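Local coordinates for protein gamma-glutamyl-gamma-aminobutyrate hydrolase PuuD (Escherichia coli, PDB 6VTV) that hydrolyses the gamma-glutamyl linkage of gamma-glutamyl-gamma-aminobutyrate, releasing 4-aminobutanoate and glutamate in the last step of the pathway from putrescine to 4-aminobutanoate, at residues N37-I40 with L45-A48; Q61-L66 with M101-A106; G168-A173 with A211-N216. All blocks are in the same frame, centred on the assembly; numbering follows the deposited sequence.

Contact 1: N37-I40 with L45-A48; sequences NAII and LPIA
In Ile39, a chi1 of -74° places CG1 beside the backbone N and swings the CG2 branch to the far side, where it meets the ring of Pro46; Ile40 has nearly the same chi1 (-66°), but there it is the CG1 arm, ending in CD1, that reaches the proline. The contact illustrates how a beta-alpha-beta crossover closes. Strand 13-23 leads, by way of the antiparallel strand 26-32, into helix 33-42, and a short turn then brings strand 45-49 back parallel to strand 13-23. Backbone hydrogen bonds join Leu45 and Ile47 to Ile14, and Pro46, between them, points its ring at the helix.

That ring is touched by two neighbouring helix residues. Ile39 CG2 lies 4.1 Å from Pro46 CB, and the two side chains run alongside one another, pointing opposite ways; the end of Ile39 leads off from the strand, and the side chain also touches Phe244 of helix 235-254. Ile40 instead lies across the proline, nearly perpendicular to it in direction. No hydrogen bond joins the segments; the side-chain contacts are apolar. They also border the dimer interface, where Leu58 of the second subunit packs on Ile40 and Leu53 of that subunit on Pro46. The tightest touch is made by the Ile40 arm, whose CD1 comes to 3.6 Å from Pro46 CD and 3.9 Å from Pro46 CG.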
loop_
_atom_site.group_PDB
_atom_site.type_symbol
_atom_site.label_atom_id
_atom_site.label_comp_id
_atom_site.label_asym_id
_atom_site.label_seq_id
_atom_site.Cartn_x
_atom_site.Cartn_y
_atom_site.Cartn_z
ATOM N N ASN B 37 0.731 -5.868 10.555
ATOM C CA ASN B 37 1.441 -6.705 11.518
ATOM C C ASN B 37 0.654 -7.969 11.843
ATOM O O ASN B 37 1.240 -9.041 12.036
ATOM C CB ASN B 37 1.722 -5.911 12.794
ATOM C CG ASN B 37 2.538 -4.659 12.537
ATOM O OD1 ASN B 37 3.359 -4.614 11.620
ATOM N ND2 ASN B 37 2.315 -3.631 13.348
ATOM N N ALA B 38 -0.675 -7.863 11.904
ATOM C CA ALA B 38 -1.493 -9.021 12.251
ATOM C C ALA B 38 -1.454 -10.079 11.155
ATOM O O ALA B 38 -1.403 -11.279 11.447
ATOM C CB ALA B 38 -2.930 -8.583 12.526
ATOM N N ILE B 39 -1.483 -9.654 9.890
ATOM C CA ILE B 39 -1.397 -10.603 8.782
ATOM C C ILE B 39 -0.032 -11.280 8.774
ATOM O O ILE B 39 0.078 -12.499 8.594
ATOM C CB ILE B 39 -1.685 -9.896 7.445
ATOM C CG1 ILE B 39 -3.177 -9.598 7.312
ATOM C CG2 ILE B 39 -1.212 -10.744 6.276
ATOM C CD1 ILE B 39 -4.024 -10.824 7.054
ATOM N N ILE B 40 1.029 -10.492 8.974
ATOM C CA ILE B 40 2.385 -11.035 8.996
ATOM C C ILE B 40 2.513 -12.106 10.072
ATOM O O ILE B 40 3.008 -13.211 9.820
ATOM C CB ILE B 40 3.410 -9.905 9.210
ATOM C CG1 ILE B 40 3.426 -8.947 8.015
ATOM C CG2 ILE B 40 4.796 -10.482 9.463
ATOM C CD1 ILE B 40 4.085 -9.517 6.784
ATOM N N LEU B 45 1.253 -12.954 3.325
ATOM C CA LEU B 45 2.081 -12.030 2.558
ATOM C C LEU B 45 1.194 -10.895 2.065
ATOM O O LEU B 45 0.498 -11.048 1.049
ATOM C CB LEU B 45 2.754 -12.746 1.382
ATOM C CG LEU B 45 3.950 -12.066 0.705
ATOM C CD1 LEU B 45 4.833 -13.105 0.036
ATOM C CD2 LEU B 45 3.514 -11.018 -0.310
ATOM N N PRO B 46 1.174 -9.749 2.741
ATOM C CA PRO B 46 0.240 -8.684 2.367
ATOM C C PRO B 46 0.779 -7.804 1.252
ATOM O O PRO B 46 1.969 -7.485 1.198
ATOM C CB PRO B 46 0.092 -7.889 3.668
ATOM C CG PRO B 46 1.438 -8.027 4.312
ATOM C CD PRO B 46 1.928 -9.418 3.963
ATOM N N ILE B 47 -0.122 -7.412 0.355
ATOM C CA ILE B 47 0.144 -6.378 -0.636
ATOM C C ILE B 47 -1.021 -5.398 -0.599
ATOM O O ILE B 47 -2.186 -5.811 -0.579
ATOM C CB ILE B 47 0.344 -6.956 -2.051
ATOM C CG1 ILE B 47 -0.842 -7.830 -2.465
ATOM C CG2 ILE B 47 1.642 -7.751 -2.125
ATOM C CD1 ILE B 47 -0.860 -8.161 -3.942
ATOM N N ALA B 48 -0.709 -4.107 -0.561
ATOM C CA ALA B 48 -1.728 -3.078 -0.425
ATOM C C ALA B 48 -2.290 -2.706 -1.790
ATOM O O ALA B 48 -1.545 -2.556 -2.764
ATOM C CB ALA B 48 -1.157 -1.842 0.272
#

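Contact 2: Q61-L66 with M101-A106; sequences QLLPKL and MAIINA
Leu63 and Ala106 form the tightest fit of this contact, with Leu63 CD1 pressed 3.5 Å from Ala106 CB. The small alanine makes a shallow place on the surface of helix 94-109, and one prong of the leucine fork fills it. The other prong, Leu63 CD2, rests on the flank of the neighbouring bump, 4.1 Å from Ile103 CG1. Because Ile103 and Ala106 stand three residues apart on the helix, the two methyls of a single leucine reach both, and the Leu63 and Ile103 side chains cross at a slant.

Ile103 meets this partner with its long branch: chi1 of -157° sets CG1 opposite the backbone N, and the extended chain carries CD1 out towards the other segment.

The turn that follows helix 56-62 packs here on helix 94-109, on the face of the central sheet that both approach, in the alpha/beta fold of the class I glutamine amidotransferase family. Helix 56-62 precedes strand 68-71 and helix 94-109 follows it, and Ile103 also sits on Leu49 and Ile69 of the strands beneath.

Residues 63-65 form a 3-10 turn, with Lys65 N bonded to Leu62 O at 2.9 Å. Leu66, whose N is bonded to Leu63 O at 3.0 Å, also points toward helix 94-109. It adds a third, looser touch, Leu66 CD1 lying 4.3 Å from Ile103 CD1, at the outer end of the isoleucine.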
loop_
_atom_site.group_PDB
_atom_site.type_symbol
_atom_site.label_atom_id
_atom_site.label_comp_id
_atom_site.label_asym_id
_atom_site.label_seq_id
_atom_site.Cartn_x
_atom_site.Cartn_y
_atom_site.Cartn_z
ATOM N N GLN B 61 -7.196 -8.839 -13.709
ATOM C CA GLN B 61 -5.839 -9.352 -13.854
ATOM C C GLN B 61 -5.206 -9.667 -12.504
ATOM O O GLN B 61 -4.351 -10.555 -12.414
ATOM C CB GLN B 61 -4.974 -8.347 -14.615
ATOM C CG GLN B 61 -5.335 -8.185 -16.081
ATOM C CD GLN B 61 -4.538 -7.082 -16.749
ATOM O OE1 GLN B 61 -3.368 -7.264 -17.085
ATOM N NE2 GLN B 61 -5.167 -5.929 -16.941
ATOM N N LEU B 62 -5.609 -8.959 -11.450
ATOM C CA LEU B 62 -4.977 -9.097 -10.144
ATOM C C LEU B 62 -5.569 -10.237 -9.319
ATOM O O LEU B 62 -4.835 -10.916 -8.593
ATOM C CB LEU B 62 -5.096 -7.783 -9.366
ATOM C CG LEU B 62 -4.420 -7.736 -7.992
ATOM C CD1 LEU B 62 -3.011 -8.313 -8.051
ATOM C CD2 LEU B 62 -4.401 -6.321 -7.460
ATOM N N LEU B 63 -6.880 -10.455 -9.416
ATOM C CA LEU B 63 -7.545 -11.455 -8.582
ATOM C C LEU B 63 -6.910 -12.843 -8.622
ATOM O O LEU B 63 -6.794 -13.461 -7.550
ATOM C CB LEU B 63 -9.028 -11.537 -8.971
ATOM C CG LEU B 63 -9.874 -10.322 -8.587
ATOM C CD1 LEU B 63 -11.190 -10.358 -9.334
ATOM C CD2 LEU B 63 -10.103 -10.266 -7.082
ATOM N N PRO B 64 -6.492 -13.392 -9.771
ATOM C CA PRO B 64 -5.848 -14.718 -9.746
ATOM C C PRO B 64 -4.584 -14.771 -8.907
ATOM O O PRO B 64 -4.181 -15.865 -8.492
ATOM C CB PRO B 64 -5.543 -14.989 -11.225
ATOM C CG PRO B 64 -6.526 -14.167 -11.967
ATOM C CD PRO B 64 -6.697 -12.922 -11.153
ATOM N N LYS B 65 -3.949 -13.634 -8.640
ATOM C CA LYS B 65 -2.727 -13.590 -7.850
ATOM C C LYS B 65 -2.985 -13.365 -6.366
ATOM O O LYS B 65 -2.031 -13.352 -5.580
ATOM C CB LYS B 65 -1.796 -12.502 -8.394
ATOM C CG LYS B 65 -1.245 -12.827 -9.774
ATOM C CD LYS B 65 -0.809 -11.581 -10.525
ATOM C CE LYS B 65 -0.255 -11.943 -11.894
ATOM N NZ LYS B 65 -0.086 -10.749 -12.767
ATOM N N LEU B 66 -4.241 -13.196 -5.962
ATOM C CA LEU B 66 -4.598 -12.999 -4.565
ATOM C C LEU B 66 -5.167 -14.289 -3.993
ATOM O O LEU B 66 -6.081 -14.884 -4.576
ATOM C CB LEU B 66 -5.614 -11.866 -4.415
ATOM C CG LEU B 66 -5.202 -10.507 -4.981
ATOM C CD1 LEU B 66 -6.365 -9.530 -4.929
ATOM C CD2 LEU B 66 -4.006 -9.960 -4.221
ATOM N N MET B 101 -16.555 -2.592 -2.787
ATOM C CA MET B 101 -17.713 -3.242 -3.392
ATOM C C MET B 101 -17.298 -4.149 -4.542
ATOM O O MET B 101 -17.802 -5.271 -4.672
ATOM C CB MET B 101 -18.719 -2.195 -3.875
ATOM C CG MET B 101 -19.327 -1.343 -2.771
ATOM S SD MET B 101 -20.169 -2.309 -1.504
ATOM C CE MET B 101 -19.225 -1.852 -0.053
ATOM N N ALA B 102 -16.369 -3.687 -5.381
ATOM C CA ALA B 102 -15.966 -4.473 -6.541
ATOM C C ALA B 102 -15.210 -5.729 -6.123
ATOM O O ALA B 102 -15.462 -6.820 -6.646
ATOM C CB ALA B 102 -15.119 -3.620 -7.486
ATOM N N ILE B 103 -14.281 -5.598 -5.175
ATOM C CA ILE B 103 -13.446 -6.742 -4.828
ATOM C C ILE B 103 -14.201 -7.745 -3.958
ATOM O O ILE B 103 -13.882 -8.939 -3.973
ATOM C CB ILE B 103 -12.141 -6.270 -4.164
ATOM C CG1 ILE B 103 -11.055 -7.338 -4.316
ATOM C CG2 ILE B 103 -12.363 -5.922 -2.698
ATOM C CD1 ILE B 103 -9.653 -6.810 -4.146
ATOM N N ILE B 104 -15.209 -7.301 -3.202
ATOM C CA ILE B 104 -16.029 -8.246 -2.448
ATOM C C ILE B 104 -16.846 -9.111 -3.400
ATOM O O ILE B 104 -16.819 -10.345 -3.322
ATOM C CB ILE B 104 -16.937 -7.507 -1.447
ATOM C CG1 ILE B 104 -16.122 -6.927 -0.290
ATOM C CG2 ILE B 104 -18.009 -8.444 -0.911
ATOM C CD1 ILE B 104 -16.911 -5.957 0.567
ATOM N N ASN B 105 -17.581 -8.472 -4.317
ATOM C CA ASN B 105 -18.407 -9.211 -5.269
ATOM C C ASN B 105 -17.570 -10.181 -6.092
ATOM O O ASN B 105 -17.998 -11.310 -6.362
ATOM C CB ASN B 105 -19.138 -8.236 -6.191
ATOM C CG ASN B 105 -20.290 -7.535 -5.503
ATOM O OD1 ASN B 105 -21.121 -8.170 -4.854
ATOM N ND2 ASN B 105 -20.345 -6.215 -5.642
ATOM N N ALA B 106 -16.376 -9.756 -6.504
ATOM C CA ALA B 106 -15.510 -10.633 -7.282
ATOM C C ALA B 106 -15.005 -11.799 -6.442
ATOM O O ALA B 106 -14.985 -12.943 -6.910
ATOM C CB ALA B 106 -14.342 -9.833 -7.855
#

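Contact 3: G168-A173 with A211-N216; sequences GGLLSA and AVSVIN
Leu170 and Leu171 meet Ser213 and Ala211 through methyl and methylene groups, with no ring in either segment; the flat group that serves both sides is the carboxylate of Glu201, on the adjoining strand 198-203. Its OE1 accepts the N-H of Leu171, and OE2 accepts the N-H of Leu170 and shares a hydrogen bond with Ser213 OG. Phe219 touches Leu170 and Trp225 touches Ala211.

Between the segments themselves the touches are few and purely a matter of packing. Leu170 CD1 lies 4.0 Å from Ser213 CB, and Leu171 CD1 lies 4.0 Å from Ala211 CB. Both leucines hold CG beside the backbone N (chi1 -79° in Leu170, -70° in Leu171), and in each it is the CD1 branch that reaches the strand. Consecutive leucines on the first turn of helix 170-174 thus pair with residues two apart on strand 209-214, those whose side chains face the helix; Val212 and Val214 turn to the other side of the sheet. In Ser213, chi1 of 79° sets OG to reach the carboxylate, while the strand backbone directs CB at Leu170.

The contact seats a short helix on the antiparallel part of the mixed sheet, where strand 209-214 runs between strands 198-203 and 220-223. Gly169 occupies the N-cap, so the amides of Leu170 and Leu171 belong to the helix start. Arg199 NH1 adds a weak hydrogen bond to Ser213 OG. A carboxylate held by two such N-H groups and a serine hydroxyl would probably be stabilised in its charged form.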
loop_
_atom_site.group_PDB
_atom_site.type_symbol
_atom_site.label_atom_id
_atom_site.label_comp_id
_atom_site.label_asym_id
_atom_site.label_seq_id
_atom_site.Cartn_x
_atom_site.Cartn_y
_atom_site.Cartn_z
ATOM N N GLY B 168 -23.235 -22.603 14.973
ATOM C CA GLY B 168 -23.450 -23.111 13.635
ATOM C C GLY B 168 -22.701 -22.408 12.526
ATOM O O GLY B 168 -22.920 -22.739 11.355
ATOM N N GLY B 169 -21.824 -21.460 12.846
ATOM C CA GLY B 169 -21.108 -20.727 11.820
ATOM C C GLY B 169 -19.600 -20.853 11.902
ATOM O O GLY B 169 -19.077 -21.797 12.503
ATOM N N LEU B 170 -18.891 -19.895 11.297
ATOM C CA LEU B 170 -17.432 -19.945 11.276
ATOM C C LEU B 170 -16.846 -19.773 12.670
ATOM O O LEU B 170 -15.902 -20.480 13.043
ATOM C CB LEU B 170 -16.883 -18.869 10.337
ATOM C CG LEU B 170 -16.911 -19.160 8.837
ATOM C CD1 LEU B 170 -16.335 -17.984 8.063
ATOM C CD2 LEU B 170 -16.149 -20.436 8.524
ATOM N N LEU B 171 -17.382 -18.831 13.451
ATOM C CA LEU B 171 -16.825 -18.559 14.773
ATOM C C LEU B 171 -16.940 -19.773 15.685
ATOM O O LEU B 171 -16.049 -20.032 16.501
ATOM C CB LEU B 171 -17.520 -17.350 15.399
ATOM C CG LEU B 171 -17.223 -15.992 14.765
ATOM C CD1 LEU B 171 -17.830 -14.873 15.598
ATOM C CD2 LEU B 171 -15.724 -15.792 14.602
ATOM N N SER B 172 -18.033 -20.530 15.561
ATOM C CA SER B 172 -18.192 -21.729 16.377
ATOM C C SER B 172 -17.148 -22.780 16.020
ATOM O O SER B 172 -16.624 -23.470 16.902
ATOM C CB SER B 172 -19.601 -22.295 16.210
ATOM O OG SER B 172 -20.544 -21.516 16.922
ATOM N N ALA B 173 -16.832 -22.914 14.732
ATOM C CA ALA B 173 -15.809 -23.871 14.323
ATOM C C ALA B 173 -14.422 -23.410 14.753
ATOM O O ALA B 173 -13.577 -24.232 15.126
ATOM C CB ALA B 173 -15.863 -24.083 12.810
ATOM N N ALA B 211 -20.687 -9.570 14.114
ATOM C CA ALA B 211 -19.918 -10.441 13.237
ATOM C C ALA B 211 -20.870 -11.161 12.291
ATOM O O ALA B 211 -21.953 -11.583 12.701
ATOM C CB ALA B 211 -19.091 -11.453 14.038
ATOM N N VAL B 212 -20.458 -11.294 11.030
ATOM C CA VAL B 212 -21.252 -11.951 9.996
ATOM C C VAL B 212 -20.338 -12.850 9.173
ATOM O O VAL B 212 -19.112 -12.756 9.234
ATOM C CB VAL B 212 -21.970 -10.945 9.071
ATOM C CG1 VAL B 212 -23.048 -10.195 9.825
ATOM C CG2 VAL B 212 -20.967 -9.978 8.454
ATOM N N SER B 213 -20.959 -13.728 8.387
ATOM C CA SER B 213 -20.227 -14.547 7.435
ATOM C C SER B 213 -21.146 -14.880 6.268
ATOM O O SER B 213 -22.364 -14.982 6.428
ATOM C CB SER B 213 -19.682 -15.830 8.074
ATOM O OG SER B 213 -20.687 -16.819 8.193
ATOM N N VAL B 214 -20.548 -15.039 5.092
ATOM C CA VAL B 214 -21.312 -15.317 3.880
ATOM C C VAL B 214 -21.639 -16.804 3.830
ATOM O O VAL B 214 -20.742 -17.652 3.897
ATOM C CB VAL B 214 -20.546 -14.879 2.625
ATOM C CG1 VAL B 214 -21.258 -15.362 1.372
ATOM C CG2 VAL B 214 -20.394 -13.368 2.600
ATOM N N ILE B 215 -22.929 -17.122 3.715
ATOM C CA ILE B 215 -23.353 -18.506 3.558
ATOM C C ILE B 215 -22.900 -19.019 2.198
ATOM O O ILE B 215 -22.858 -18.269 1.213
ATOM C CB ILE B 215 -24.878 -18.617 3.725
ATOM C CG1 ILE B 215 -25.312 -18.001 5.056
ATOM C CG2 ILE B 215 -25.333 -20.066 3.643
ATOM C CD1 ILE B 215 -26.808 -17.828 5.188
ATOM N N ASN B 216 -22.540 -20.304 2.144
ATOM C CA ASN B 216 -22.109 -20.987 0.928
ATOM C C ASN B 216 -20.796 -20.441 0.379
ATOM O O ASN B 216 -20.472 -20.662 -0.792
ATOM C CB ASN B 216 -23.195 -20.945 -0.155
ATOM C CG ASN B 216 -24.467 -21.656 0.272
ATOM O OD1 ASN B 216 -24.418 -22.704 0.916
ATOM N ND2 ASN B 216 -25.613 -21.088 -0.087
#

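All three contacts are largely buried and apolar, and none has a hydrogen bond between its own segments, yet their settings differ. Contacts 1 and 2 are neighbours, with centres about 17 Å apart: Ile47 CD1 of the first lies 3.6 Å from Leu66 CD2 of the second, and both reach the second subunit. Strand 45-49 takes part in both neighbourhoods: Pro46 faces helix 33-42, while Ile47 touches Leu66 after helix 56-62. Contact 3 touches neither of them, meets no other chain, and belongs to the antiparallel end of the same sheet that contact 1 reaches. There a carboxylate joins the packing, whereas contact 1 sets two isoleucines on a proline ring and contact 2 two leucines on an isoleucine and an alanine.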